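Local coordinates for protein cytochrome c (Pseudomonas aeruginosa, PDB 6RTE) that probably oxidises dihydro-heme d1 to heme d1 in the final step of that cofactor's biosynthesis, joining a heme c domain to an eight-bladed beta-propeller, at residues A[126-132]-A[211-217]; A[136-142]-A[206-211]; A[144-150]-A[162-168]; A[450-456]-A[494-500]. All coordinates share one frame; numbering follows the deposited sequence.

Contact 1 of 4, residues A[126-132]-A[211-217]; sequences SQVQPHP and KVVAEVR
Val-128 and Glu-215 pair antiparallel in a single bridge, their backbones exchanging two hydrogen bonds: Val-128 N to Glu-215 O at 2.8 Å and Glu-215 N to Val-128 O at 2.9 Å. Pro-130 has no N-H to give, and the next donor, His-131 N, makes a weak bond to Val-213 O. The linker that leaves helix 120-126 lies along strand 211-217, an edge strand of a propeller blade whose inner neighbour is strand 201-206. Within the blade Val-213 and Ala-214 both face Leu-204 in a classic beta bulge, close to where the linker departs from strand pairing.

Side chains extend the hold at both ends. Ser-126 OG takes the N-H of Arg-217 at 2.8 Å; it sits between its backbone N and carbonyl carbon (chi1 75°), facing the strand. The same oxygen bonds Ile-123 O and so links helix 120-126 to the blade. At the other end His-131 ND1 donates to Val-212 O at 3.0 Å with the acceptor almost in the ring plane. Lys-211 CD lies over one face of the ring, toward its rim, 3.9 Å from the centroid, and the two side chains cross at about a right angle. Between these ends Pro-130 CG rests on Val-212 CG1 at 4.0 Å. At the Ser-126 end the extended Arg-217 leads away to Asp-199 O, Leu-56 O and the ring of Trp-118.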
# COMPACT_ATOMS: atom_id res chain seq x y z
N SER A 126 -23.08 2.23 3.65
CA SER A 126 -22.20 2.82 2.64
C SER A 126 -22.03 1.96 1.38
O SER A 126 -21.52 2.46 0.39
CB SER A 126 -20.81 3.07 3.25
OG SER A 126 -20.09 1.85 3.38
N GLN A 127 -22.44 0.69 1.40
CA GLN A 127 -22.21 -0.18 0.26
C GLN A 127 -22.98 0.32 -0.96
O GLN A 127 -24.17 0.64 -0.88
CB GLN A 127 -22.63 -1.63 0.58
CG GLN A 127 -22.18 -2.66 -0.47
CD GLN A 127 -23.00 -3.94 -0.43
OE1 GLN A 127 -24.04 -4.00 0.21
NE2 GLN A 127 -22.53 -4.97 -1.12
N VAL A 128 -22.29 0.40 -2.10
CA VAL A 128 -22.93 0.63 -3.40
C VAL A 128 -22.47 -0.46 -4.35
O VAL A 128 -21.39 -1.04 -4.18
CB VAL A 128 -22.63 2.03 -3.98
CG1 VAL A 128 -23.32 3.12 -3.14
CG2 VAL A 128 -21.13 2.28 -4.04
N GLN A 129 -23.30 -0.75 -5.36
CA GLN A 129 -23.05 -1.87 -6.27
C GLN A 129 -23.48 -1.47 -7.68
O GLN A 129 -24.51 -1.92 -8.18
CB GLN A 129 -23.81 -3.12 -5.83
CG GLN A 129 -23.34 -3.77 -4.56
CD GLN A 129 -24.08 -5.07 -4.32
OE1 GLN A 129 -23.82 -6.07 -4.98
NE2 GLN A 129 -25.04 -5.04 -3.40
N PRO A 130 -22.70 -0.62 -8.34
CA PRO A 130 -23.13 -0.14 -9.67
C PRO A 130 -23.21 -1.22 -10.74
O PRO A 130 -24.05 -1.10 -11.64
CB PRO A 130 -22.07 0.92 -10.01
CG PRO A 130 -20.92 0.65 -9.13
CD PRO A 130 -21.48 0.07 -7.86
N HIS A 131 -22.36 -2.24 -10.68
CA HIS A 131 -22.35 -3.30 -11.70
C HIS A 131 -22.09 -4.63 -11.01
O HIS A 131 -20.96 -5.14 -10.99
CB HIS A 131 -21.28 -3.04 -12.77
CG HIS A 131 -21.45 -1.73 -13.48
ND1 HIS A 131 -20.73 -0.61 -13.15
CD2 HIS A 131 -22.27 -1.37 -14.50
CE1 HIS A 131 -21.09 0.39 -13.94
NE2 HIS A 131 -22.02 -0.05 -14.77
N PRO A 132 -23.13 -5.23 -10.42
CA PRO A 132 -22.94 -6.52 -9.73
C PRO A 132 -22.39 -7.58 -10.68
O PRO A 132 -22.80 -7.69 -11.83
CB PRO A 132 -24.35 -6.88 -9.25
CG PRO A 132 -25.13 -5.57 -9.27
CD PRO A 132 -24.53 -4.77 -10.38
N LYS A 211 -15.20 -2.17 -15.30
CA LYS A 211 -16.29 -1.55 -14.56
C LYS A 211 -16.06 -1.68 -13.06
O LYS A 211 -15.55 -2.70 -12.59
CB LYS A 211 -17.63 -2.20 -14.92
CG LYS A 211 -18.19 -1.76 -16.27
CD LYS A 211 -19.42 -2.56 -16.63
CE LYS A 211 -19.97 -2.13 -17.99
NZ LYS A 211 -20.26 -0.67 -17.98
N VAL A 212 -16.44 -0.63 -12.33
CA VAL A 212 -16.55 -0.73 -10.88
C VAL A 212 -17.72 -1.64 -10.55
O VAL A 212 -18.85 -1.43 -11.01
CB VAL A 212 -16.75 0.67 -10.26
CG1 VAL A 212 -16.97 0.56 -8.77
CG2 VAL A 212 -15.56 1.58 -10.55
N VAL A 213 -17.46 -2.66 -9.74
CA VAL A 213 -18.48 -3.62 -9.32
C VAL A 213 -19.18 -3.15 -8.05
O VAL A 213 -20.42 -3.14 -7.97
CB VAL A 213 -17.83 -5.01 -9.10
CG1 VAL A 213 -18.80 -5.97 -8.41
CG2 VAL A 213 -17.33 -5.58 -10.43
N ALA A 214 -18.40 -2.78 -7.05
CA ALA A 214 -18.95 -2.39 -5.76
C ALA A 214 -17.95 -1.51 -5.04
O ALA A 214 -16.75 -1.51 -5.34
CB ALA A 214 -19.29 -3.62 -4.91
N GLU A 215 -18.46 -0.76 -4.06
CA GLU A 215 -17.63 -0.01 -3.14
C GLU A 215 -18.29 -0.03 -1.77
O GLU A 215 -19.52 -0.09 -1.65
CB GLU A 215 -17.42 1.45 -3.57
CG GLU A 215 -16.80 1.62 -4.96
CD GLU A 215 -16.41 3.07 -5.22
OE1 GLU A 215 -17.31 3.85 -5.61
OE2 GLU A 215 -15.23 3.42 -4.99
N VAL A 216 -17.47 0.05 -0.73
CA VAL A 216 -17.95 0.09 0.64
C VAL A 216 -16.94 0.89 1.43
O VAL A 216 -15.76 0.95 1.08
CB VAL A 216 -18.18 -1.34 1.21
CG1 VAL A 216 -16.88 -2.05 1.56
CG2 VAL A 216 -19.13 -1.31 2.41
N ARG A 217 -17.42 1.58 2.46
CA ARG A 217 -16.53 2.29 3.38
C ARG A 217 -16.35 1.41 4.61
O ARG A 217 -17.26 1.29 5.43
CB ARG A 217 -17.06 3.66 3.76
CG ARG A 217 -15.99 4.45 4.53
CD ARG A 217 -16.43 5.87 4.91
NE ARG A 217 -15.25 6.63 5.31
CZ ARG A 217 -15.26 7.88 5.76
NH1 ARG A 217 -16.40 8.53 5.88
NH2 ARG A 217 -14.12 8.46 6.08

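Contact 2 of 4, residues A[136-142]-A[206-211]; sequences LPSRPRF and DLYNLK
Pro-140 lies over one face of the Tyr-208 ring, its CG above the centre and 3.9 Å from the centroid, in a CH-pi contact that suits a rigid, flat-sided proline. The side chains run alongside in the same direction, while Ser-138 O approaches the ring edge near its plane. The backbone of Tyr-208 is used as well, its O accepting Arg-141 N at 3.0 Å, and Phe-142 turns its ring edge to Leu-207 O.

Asn-209 is the polar hub. Its CG, beside the backbone N (chi1 -73°), sets the amide among its partners. Its ND2 uses both hydrogens, one toward Pro-137 O at 2.7 Å and one toward Asp-206 OD2 at 2.8 Å, each acceptor close to the amide plane, which leaves the amide little freedom to rotate. Its OD1 receives one hydrogen from each of two waters: the first also donates to Arg-139 O, and the second accepts from NE of the poorly ordered Arg-141, a less certain link. Donor and acceptor at once, an asparagine suits this place.

Leu-136 and Asn-209 point in opposite directions as they pass, Leu-136 CB 3.7 Å from Asn-209 ND2, and the Leu-136 branch ends spread apart, CD1 near Asp-206 OD2 and CD2 against Lys-211 CD at 3.9 Å. Asp-206 OD2 also forms a salt bridge with Arg-191.

Residues 206-211 make the hairpin between blade strands 201-206 and 211-217: Asp-206 OD1 accepts Tyr-208 N in an Asx turn, and Leu-210 and Lys-211 both face Asp-206 as a G1 beta bulge.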
# COMPACT_ATOMS: atom_id res chain seq x y z
N LEU A 136 -22.80 -9.35 -15.01
CA LEU A 136 -21.82 -9.06 -16.04
C LEU A 136 -21.32 -10.34 -16.70
O LEU A 136 -21.10 -11.34 -16.01
CB LEU A 136 -20.61 -8.32 -15.44
CG LEU A 136 -20.84 -6.91 -14.88
CD1 LEU A 136 -19.61 -6.46 -14.13
CD2 LEU A 136 -21.19 -5.92 -15.98
N PRO A 137 -21.09 -10.32 -18.01
CA PRO A 137 -20.46 -11.48 -18.65
C PRO A 137 -19.05 -11.68 -18.13
O PRO A 137 -18.46 -10.79 -17.50
CB PRO A 137 -20.49 -11.13 -20.15
CG PRO A 137 -20.69 -9.66 -20.23
CD PRO A 137 -21.27 -9.18 -18.92
N SER A 138 -18.51 -12.87 -18.36
CA SER A 138 -17.23 -13.26 -17.77
C SER A 138 -16.12 -13.35 -18.82
O SER A 138 -15.16 -14.11 -18.67
CB SER A 138 -17.37 -14.58 -17.01
OG SER A 138 -18.03 -14.37 -15.77
N ARG A 139 -16.23 -12.56 -19.86
CA ARG A 139 -15.30 -12.55 -20.96
C ARG A 139 -14.57 -11.21 -21.00
O ARG A 139 -15.21 -10.17 -20.84
CB ARG A 139 -16.06 -12.77 -22.28
CG ARG A 139 -15.36 -12.33 -23.53
CD ARG A 139 -16.27 -12.47 -24.75
NE ARG A 139 -15.47 -12.54 -25.97
CZ ARG A 139 -15.19 -13.65 -26.64
NH1 ARG A 139 -15.66 -14.83 -26.23
NH2 ARG A 139 -14.44 -13.59 -27.72
N PRO A 140 -13.25 -11.19 -21.20
CA PRO A 140 -12.57 -9.90 -21.43
C PRO A 140 -13.18 -9.18 -22.61
O PRO A 140 -13.34 -9.74 -23.70
CB PRO A 140 -11.12 -10.30 -21.68
CG PRO A 140 -10.96 -11.62 -20.98
CD PRO A 140 -12.29 -12.31 -21.16
N ARG A 141 -13.55 -7.92 -22.40
CA ARG A 141 -14.12 -7.09 -23.45
C ARG A 141 -13.07 -6.54 -24.41
O ARG A 141 -13.43 -5.90 -25.40
CB ARG A 141 -14.90 -5.93 -22.84
CG ARG A 141 -16.29 -6.30 -22.35
CD ARG A 141 -16.96 -5.08 -21.76
NE ARG A 141 -18.42 -5.12 -21.86
CZ ARG A 141 -19.10 -4.88 -22.98
NH1 ARG A 141 -18.45 -4.60 -24.10
NH2 ARG A 141 -20.42 -4.92 -22.96
N PHE A 142 -11.80 -6.81 -24.15
CA PHE A 142 -10.69 -6.25 -24.90
C PHE A 142 -9.87 -7.39 -25.48
O PHE A 142 -10.06 -8.57 -25.14
CB PHE A 142 -9.83 -5.38 -23.98
CG PHE A 142 -9.54 -6.03 -22.67
CD1 PHE A 142 -8.54 -6.98 -22.55
CD2 PHE A 142 -10.30 -5.72 -21.55
CE1 PHE A 142 -8.29 -7.60 -21.36
CE2 PHE A 142 -10.05 -6.32 -20.35
CZ PHE A 142 -9.04 -7.27 -20.24
N ASP A 206 -13.75 -4.82 -11.92
CA ASP A 206 -13.74 -5.98 -12.79
C ASP A 206 -12.92 -5.66 -14.03
O ASP A 206 -13.36 -4.90 -14.89
CB ASP A 206 -15.17 -6.37 -13.17
CG ASP A 206 -15.23 -7.55 -14.13
OD1 ASP A 206 -14.17 -8.14 -14.45
OD2 ASP A 206 -16.35 -7.88 -14.57
N LEU A 207 -11.71 -6.23 -14.12
CA LEU A 207 -10.84 -5.92 -15.24
C LEU A 207 -11.42 -6.41 -16.56
O LEU A 207 -11.20 -5.77 -17.60
CB LEU A 207 -9.45 -6.52 -15.02
CG LEU A 207 -8.59 -5.86 -13.94
CD1 LEU A 207 -7.42 -6.76 -13.56
CD2 LEU A 207 -8.11 -4.49 -14.40
N TYR A 208 -12.15 -7.53 -16.55
CA TYR A 208 -12.69 -8.04 -17.81
C TYR A 208 -13.72 -7.10 -18.41
O TYR A 208 -13.78 -6.93 -19.63
CB TYR A 208 -13.32 -9.42 -17.62
CG TYR A 208 -12.35 -10.55 -17.39
CD1 TYR A 208 -11.00 -10.31 -17.23
CD2 TYR A 208 -12.80 -11.86 -17.33
CE1 TYR A 208 -10.11 -11.34 -16.99
CE2 TYR A 208 -11.93 -12.90 -17.10
CZ TYR A 208 -10.58 -12.64 -16.93
OH TYR A 208 -9.70 -13.66 -16.70
N ASN A 209 -14.56 -6.50 -17.58
CA ASN A 209 -15.60 -5.61 -18.09
C ASN A 209 -15.26 -4.14 -17.92
O ASN A 209 -16.04 -3.28 -18.34
CB ASN A 209 -16.93 -5.92 -17.41
CG ASN A 209 -17.54 -7.23 -17.93
OD1 ASN A 209 -18.12 -7.27 -19.00
ND2 ASN A 209 -17.38 -8.30 -17.16
N LEU A 210 -14.09 -3.83 -17.34
CA LEU A 210 -13.64 -2.46 -17.12
C LEU A 210 -14.72 -1.64 -16.42
O LEU A 210 -15.11 -0.56 -16.87
CB LEU A 210 -13.20 -1.82 -18.45
CG LEU A 210 -12.10 -2.62 -19.17
CD1 LEU A 210 -11.80 -2.05 -20.55
CD2 LEU A 210 -10.81 -2.69 -18.34
N LYS A 211 -15.20 -2.17 -15.30
CA LYS A 211 -16.29 -1.55 -14.56
C LYS A 211 -16.06 -1.68 -13.06
O LYS A 211 -15.55 -2.70 -12.59
CB LYS A 211 -17.63 -2.20 -14.92
CG LYS A 211 -18.19 -1.76 -16.27
CD LYS A 211 -19.42 -2.56 -16.63
CE LYS A 211 -19.97 -2.13 -17.99
NZ LYS A 211 -20.26 -0.67 -17.98
O HOH W 1 -17.57 -9.41 -20.52
O HOH W 2 -19.59 -5.11 -19.45

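Contact 3 of 4, residues A[144-150]-A[162-168]; sequences ADPLNLF and ILDGDRF
Phe-150 overlaps Leu-163 and the start of the turn beyond it: its CB packs on Leu-163 CB at 3.9 Å, and its ring presents an edge to Gly-165 CA. Phe-150 and Leu-163 form an antiparallel hydrogen-bonded pair between strands 150-154 and 159-164, neighbours in a propeller blade that the C-terminal strand 491-496 completes from the other side of 150-154, the closure familiar in beta-propellers. Phe-150 N gives its hydrogen to Leu-163 O at 2.9 Å, and Leu-163 N returns one to Phe-150 O at 2.8 Å. Leu-149 lies toward the opposite side, CD1 against Ile-162 CG2, with strand 169-175 beside both.

Beyond the paired strands the contact becomes polar. With no side chain on Gly-165, Asn-148 O can come within 3.0 Å of its CA in a CA-H...O contact. The Asn-148 side chain, its CG turned anti to the backbone N (chi1 -153°), crosses Asp-166 at about a right angle and makes a weak hydrogen bond from ND2 to OD1, while its OD1 binds Arg-456 N and Asn-496 ND2.

Asp-145 and Asp-166 would probably repel each other, yet a water donates to OD2 of each, and Asp-145 OD2 also has a salt bridge to Arg-456. A second water accepts the hydrogen of Asp-145 N and donates to Asp-164 OD1 and Asp-166 OD2. Asp-164 shapes the turn itself: OD1 accepts Asp-166 N at 2.9 Å, an Asx turn, and, from above the carboxylate plane, Arg-167 N at 3.1 Å, which extends it to an Asx motif.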
# COMPACT_ATOMS: atom_id res chain seq x y z
N ALA A 144 -6.36 -7.27 -25.36
CA ALA A 144 -5.10 -7.37 -24.65
C ALA A 144 -5.06 -8.62 -23.77
O ALA A 144 -6.10 -9.14 -23.33
CB ALA A 144 -4.87 -6.13 -23.78
N ASP A 145 -3.86 -9.11 -23.52
CA ASP A 145 -3.67 -10.28 -22.67
C ASP A 145 -4.09 -9.95 -21.24
O ASP A 145 -3.48 -9.07 -20.61
CB ASP A 145 -2.21 -10.72 -22.75
CG ASP A 145 -1.87 -11.84 -21.78
OD1 ASP A 145 -2.79 -12.37 -21.11
OD2 ASP A 145 -0.67 -12.17 -21.68
N PRO A 146 -5.12 -10.61 -20.70
CA PRO A 146 -5.55 -10.27 -19.32
C PRO A 146 -4.45 -10.45 -18.28
O PRO A 146 -4.45 -9.74 -17.25
CB PRO A 146 -6.71 -11.23 -19.06
CG PRO A 146 -7.15 -11.70 -20.42
CD PRO A 146 -5.93 -11.69 -21.29
N LEU A 147 -3.54 -11.39 -18.49
CA LEU A 147 -2.51 -11.69 -17.51
C LEU A 147 -1.29 -10.79 -17.62
O LEU A 147 -0.38 -10.89 -16.79
CB LEU A 147 -2.09 -13.17 -17.64
CG LEU A 147 -3.20 -14.17 -17.31
CD1 LEU A 147 -2.71 -15.60 -17.52
CD2 LEU A 147 -3.73 -13.98 -15.90
N ASN A 148 -1.23 -9.91 -18.63
CA ASN A 148 -0.13 -8.96 -18.72
C ASN A 148 -0.58 -7.52 -18.53
O ASN A 148 0.20 -6.60 -18.80
CB ASN A 148 0.60 -9.12 -20.06
CG ASN A 148 2.05 -8.70 -19.98
OD1 ASN A 148 2.61 -8.56 -18.89
ND2 ASN A 148 2.67 -8.50 -21.13
N LEU A 149 -1.82 -7.31 -18.08
CA LEU A 149 -2.29 -5.97 -17.75
C LEU A 149 -1.52 -5.39 -16.57
O LEU A 149 -1.21 -6.08 -15.60
CB LEU A 149 -3.77 -5.99 -17.40
CG LEU A 149 -4.77 -6.38 -18.49
CD1 LEU A 149 -6.17 -6.44 -17.89
CD2 LEU A 149 -4.70 -5.41 -19.66
N PHE A 150 -1.27 -4.08 -16.63
CA PHE A 150 -0.80 -3.33 -15.48
C PHE A 150 -1.93 -2.49 -14.91
O PHE A 150 -2.65 -1.82 -15.66
CB PHE A 150 0.37 -2.42 -15.84
CG PHE A 150 1.65 -3.13 -16.13
CD1 PHE A 150 2.56 -3.37 -15.11
CD2 PHE A 150 1.95 -3.55 -17.41
CE1 PHE A 150 3.75 -4.01 -15.38
CE2 PHE A 150 3.13 -4.20 -17.69
CZ PHE A 150 4.04 -4.43 -16.66
N ILE A 162 -5.57 1.31 -16.61
CA ILE A 162 -5.37 -0.10 -16.93
C ILE A 162 -4.55 -0.13 -18.20
O ILE A 162 -4.96 0.44 -19.23
CB ILE A 162 -6.71 -0.84 -17.09
CG1 ILE A 162 -7.60 -0.61 -15.88
CG2 ILE A 162 -6.46 -2.34 -17.28
CD1 ILE A 162 -7.02 -1.07 -14.58
N LEU A 163 -3.40 -0.78 -18.15
CA LEU A 163 -2.44 -0.74 -19.25
C LEU A 163 -2.30 -2.11 -19.90
O LEU A 163 -2.11 -3.12 -19.21
CB LEU A 163 -1.07 -0.27 -18.74
CG LEU A 163 -0.11 0.32 -19.76
CD1 LEU A 163 -0.51 1.76 -20.08
CD2 LEU A 163 1.31 0.24 -19.23
N ASP A 164 -2.41 -2.14 -21.23
CA ASP A 164 -1.98 -3.28 -22.03
C ASP A 164 -0.47 -3.46 -21.88
O ASP A 164 0.31 -2.58 -22.26
CB ASP A 164 -2.36 -3.01 -23.49
CG ASP A 164 -2.04 -4.17 -24.44
OD1 ASP A 164 -1.07 -4.92 -24.20
OD2 ASP A 164 -2.75 -4.29 -25.46
N GLY A 165 -0.06 -4.59 -21.31
CA GLY A 165 1.34 -4.82 -20.98
C GLY A 165 2.23 -5.23 -22.13
O GLY A 165 3.45 -5.33 -21.95
N ASP A 166 1.66 -5.47 -23.31
CA ASP A 166 2.44 -5.74 -24.51
C ASP A 166 2.52 -4.54 -25.44
O ASP A 166 3.56 -4.33 -26.09
CB ASP A 166 1.83 -6.93 -25.26
CG ASP A 166 1.94 -8.23 -24.47
OD1 ASP A 166 3.09 -8.65 -24.19
OD2 ASP A 166 0.90 -8.81 -24.11
N ARG A 167 1.46 -3.75 -25.53
CA ARG A 167 1.49 -2.50 -26.29
C ARG A 167 1.88 -1.30 -25.43
O ARG A 167 2.27 -0.27 -25.98
CB ARG A 167 0.13 -2.23 -26.94
CG ARG A 167 -0.28 -3.24 -28.02
CD ARG A 167 -1.41 -2.71 -28.91
NE ARG A 167 -2.67 -3.44 -28.71
CZ ARG A 167 -3.62 -3.59 -29.64
NH1 ARG A 167 -3.47 -3.07 -30.86
NH2 ARG A 167 -4.72 -4.27 -29.35
N PHE A 168 1.78 -1.42 -24.10
CA PHE A 168 2.06 -0.31 -23.20
C PHE A 168 1.19 0.89 -23.55
O PHE A 168 1.65 2.04 -23.64
CB PHE A 168 3.55 0.05 -23.21
CG PHE A 168 4.44 -1.11 -22.85
CD1 PHE A 168 4.44 -1.62 -21.56
CD2 PHE A 168 5.25 -1.70 -23.81
CE1 PHE A 168 5.24 -2.69 -21.23
CE2 PHE A 168 6.06 -2.77 -23.48
CZ PHE A 168 6.05 -3.26 -22.18
O HOH W 3 -1.95 -6.96 -21.43
O HOH W 4 -1.50 -7.53 -24.16
O HOH W 5 1.36 -11.22 -23.02

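Contact 4 of 4, residues A[450-456]-A[494-500]; sequences GHVEFTR and KYNVGNK
His-451 meets the tip of Lys-494, whose chain, bent at chi2 and chi3, brings NZ to the ring edge to donate to ND1 at 3.1 Å; Ser-464 and Leu-462 O hold the same amine. Two residues on, Glu-453 lays its CB against Lys-494 CD at 3.4 Å, and a bend at chi2 (81°) swings the carboxylate to Asn-496, whose N donates almost straight to OE2 at 2.9 Å. Glu-453 OE1 has a salt bridge to Arg-406. Phe-454 N then gives its hydrogen to a water that Asn-499 ND2 reaches weakly. Thr-455 O accepts from that ND2 at 3.0 Å, the donor standing above the carbonyl plane and off any lone pair. Arg-456 places CB over Gly-498, which offers no side chain to obstruct it, and sends NH1 to Asp-145.

Asn-496 is the N-cap of helix 497-501, its OD1 accepting Asn-499 N on a lone pair. Strands 450-454 and 494-496 run side by side, 22° apart, with axes 6.6 Å from each other, as inner strands of adjacent propeller blades do. Amine, carboxylate and amide groups thus provide the directional bonds between the two segments, which probably fixes their relative position, although the buried Lys-494 O finds no partner.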
# COMPACT_ATOMS: atom_id res chain seq x y z
N GLY A 450 11.27 5.93 -8.52
CA GLY A 450 11.06 4.84 -7.59
C GLY A 450 9.98 3.87 -8.01
O GLY A 450 9.03 4.25 -8.68
N HIS A 451 10.15 2.62 -7.60
CA HIS A 451 9.22 1.52 -7.80
C HIS A 451 9.32 0.91 -9.19
O HIS A 451 9.22 1.62 -10.21
CB HIS A 451 7.77 1.93 -7.57
CG HIS A 451 6.82 0.77 -7.58
ND1 HIS A 451 6.30 0.24 -8.74
CD2 HIS A 451 6.34 0.00 -6.56
CE1 HIS A 451 5.52 -0.79 -8.44
NE2 HIS A 451 5.53 -0.95 -7.13
N VAL A 452 9.49 -0.40 -9.24
CA VAL A 452 9.71 -1.14 -10.48
C VAL A 452 8.75 -2.32 -10.51
O VAL A 452 8.60 -3.04 -9.51
CB VAL A 452 11.17 -1.62 -10.58
CG1 VAL A 452 11.38 -2.51 -11.81
CG2 VAL A 452 12.12 -0.42 -10.60
N GLU A 453 8.10 -2.51 -11.65
CA GLU A 453 7.30 -3.70 -11.93
C GLU A 453 7.66 -4.20 -13.32
O GLU A 453 8.00 -3.41 -14.20
CB GLU A 453 5.79 -3.40 -11.84
CG GLU A 453 4.88 -4.61 -11.96
CD GLU A 453 4.75 -5.37 -10.66
OE1 GLU A 453 5.56 -5.13 -9.75
OE2 GLU A 453 3.82 -6.19 -10.54
N PHE A 454 7.60 -5.52 -13.51
CA PHE A 454 7.93 -6.15 -14.78
C PHE A 454 6.69 -6.64 -15.51
O PHE A 454 5.63 -6.85 -14.91
CB PHE A 454 8.87 -7.35 -14.56
CG PHE A 454 10.19 -7.00 -13.92
CD1 PHE A 454 10.31 -6.99 -12.54
CD2 PHE A 454 11.29 -6.70 -14.70
CE1 PHE A 454 11.52 -6.67 -11.95
CE2 PHE A 454 12.51 -6.37 -14.11
CZ PHE A 454 12.62 -6.36 -12.73
N THR A 455 6.83 -6.83 -16.82
CA THR A 455 5.88 -7.62 -17.59
C THR A 455 5.88 -9.06 -17.08
O THR A 455 6.81 -9.49 -16.39
CB THR A 455 6.22 -7.61 -19.07
OG1 THR A 455 7.60 -7.97 -19.25
CG2 THR A 455 5.96 -6.25 -19.70
N ARG A 456 4.84 -9.81 -17.45
CA ARG A 456 4.70 -11.15 -16.89
C ARG A 456 5.90 -12.03 -17.24
O ARG A 456 6.30 -12.86 -16.43
CB ARG A 456 3.39 -11.79 -17.38
CG ARG A 456 3.28 -11.98 -18.89
CD ARG A 456 1.93 -12.58 -19.28
NE ARG A 456 1.69 -13.89 -18.66
CZ ARG A 456 0.96 -14.86 -19.20
NH1 ARG A 456 0.37 -14.68 -20.38
NH2 ARG A 456 0.81 -16.01 -18.56
N LYS A 494 2.74 0.45 -10.04
CA LYS A 494 2.07 -0.26 -11.11
C LYS A 494 2.22 -1.75 -10.83
O LYS A 494 3.22 -2.20 -10.26
CB LYS A 494 2.60 0.10 -12.51
CG LYS A 494 3.92 -0.55 -12.93
CD LYS A 494 5.11 -0.10 -12.09
CE LYS A 494 5.26 1.40 -12.03
NZ LYS A 494 6.55 1.77 -11.41
N TYR A 495 1.20 -2.52 -11.21
CA TYR A 495 1.04 -3.88 -10.72
C TYR A 495 0.62 -4.77 -11.87
O TYR A 495 -0.45 -4.58 -12.45
CB TYR A 495 0.01 -3.90 -9.58
CG TYR A 495 0.39 -2.93 -8.49
CD1 TYR A 495 0.07 -1.58 -8.58
CD2 TYR A 495 1.13 -3.34 -7.39
CE1 TYR A 495 0.44 -0.68 -7.61
CE2 TYR A 495 1.51 -2.45 -6.40
CZ TYR A 495 1.16 -1.12 -6.52
OH TYR A 495 1.53 -0.21 -5.54
N ASN A 496 1.49 -5.72 -12.21
CA ASN A 496 1.28 -6.63 -13.33
C ASN A 496 0.47 -7.82 -12.85
O ASN A 496 0.90 -8.54 -11.94
CB ASN A 496 2.63 -7.07 -13.90
CG ASN A 496 2.48 -7.96 -15.13
OD1 ASN A 496 2.48 -9.19 -15.02
ND2 ASN A 496 2.36 -7.34 -16.29
N VAL A 497 -0.70 -8.03 -13.45
CA VAL A 497 -1.57 -9.14 -13.07
C VAL A 497 -0.78 -10.44 -12.98
O VAL A 497 -0.79 -11.14 -11.96
CB VAL A 497 -2.74 -9.28 -14.07
CG1 VAL A 497 -3.51 -10.57 -13.80
CG2 VAL A 497 -3.66 -8.08 -14.01
N GLY A 498 -0.10 -10.79 -14.07
CA GLY A 498 0.59 -12.08 -14.13
C GLY A 498 1.57 -12.27 -13.00
O GLY A 498 1.62 -13.33 -12.37
N ASN A 499 2.37 -11.24 -12.71
CA ASN A 499 3.36 -11.38 -11.65
C ASN A 499 2.72 -11.36 -10.27
O ASN A 499 3.22 -12.03 -9.35
CB ASN A 499 4.42 -10.29 -11.78
CG ASN A 499 5.33 -10.50 -12.96
OD1 ASN A 499 5.59 -11.64 -13.35
ND2 ASN A 499 5.81 -9.42 -13.55
N LYS A 500 1.62 -10.64 -10.09
CA LYS A 500 1.00 -10.56 -8.77
C LYS A 500 0.29 -11.85 -8.38
O LYS A 500 0.23 -12.18 -7.20
CB LYS A 500 0.01 -9.39 -8.70
CG LYS A 500 0.60 -8.02 -8.99
CD LYS A 500 1.84 -7.73 -8.19
CE LYS A 500 1.56 -7.79 -6.71
NZ LYS A 500 2.62 -7.08 -5.95
O HOH W 6 6.81 -7.45 -11.73

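Contacts 3 and 4 lie at the blade that closes the propeller, contacts 1 and 2 on the blade beside it. Contact 1 lays the linker after helix 120-126 along strand 211-217; contact 2, its centre about 15 Å away, follows at the hairpin before that strand and shares Lys-211 with it. Contact 3 nests inside the loop closed by contact 2, their centres about 14 Å apart. Contact 4 comes later in the chain, yet its centre is about 11 Å from that of contact 3, because strand 491-496 joins the sheet of 150-154. The centres of contacts 1 and 4 are about 26 Å apart. The incoming linker is therefore fastened beside the blade that closes the ring.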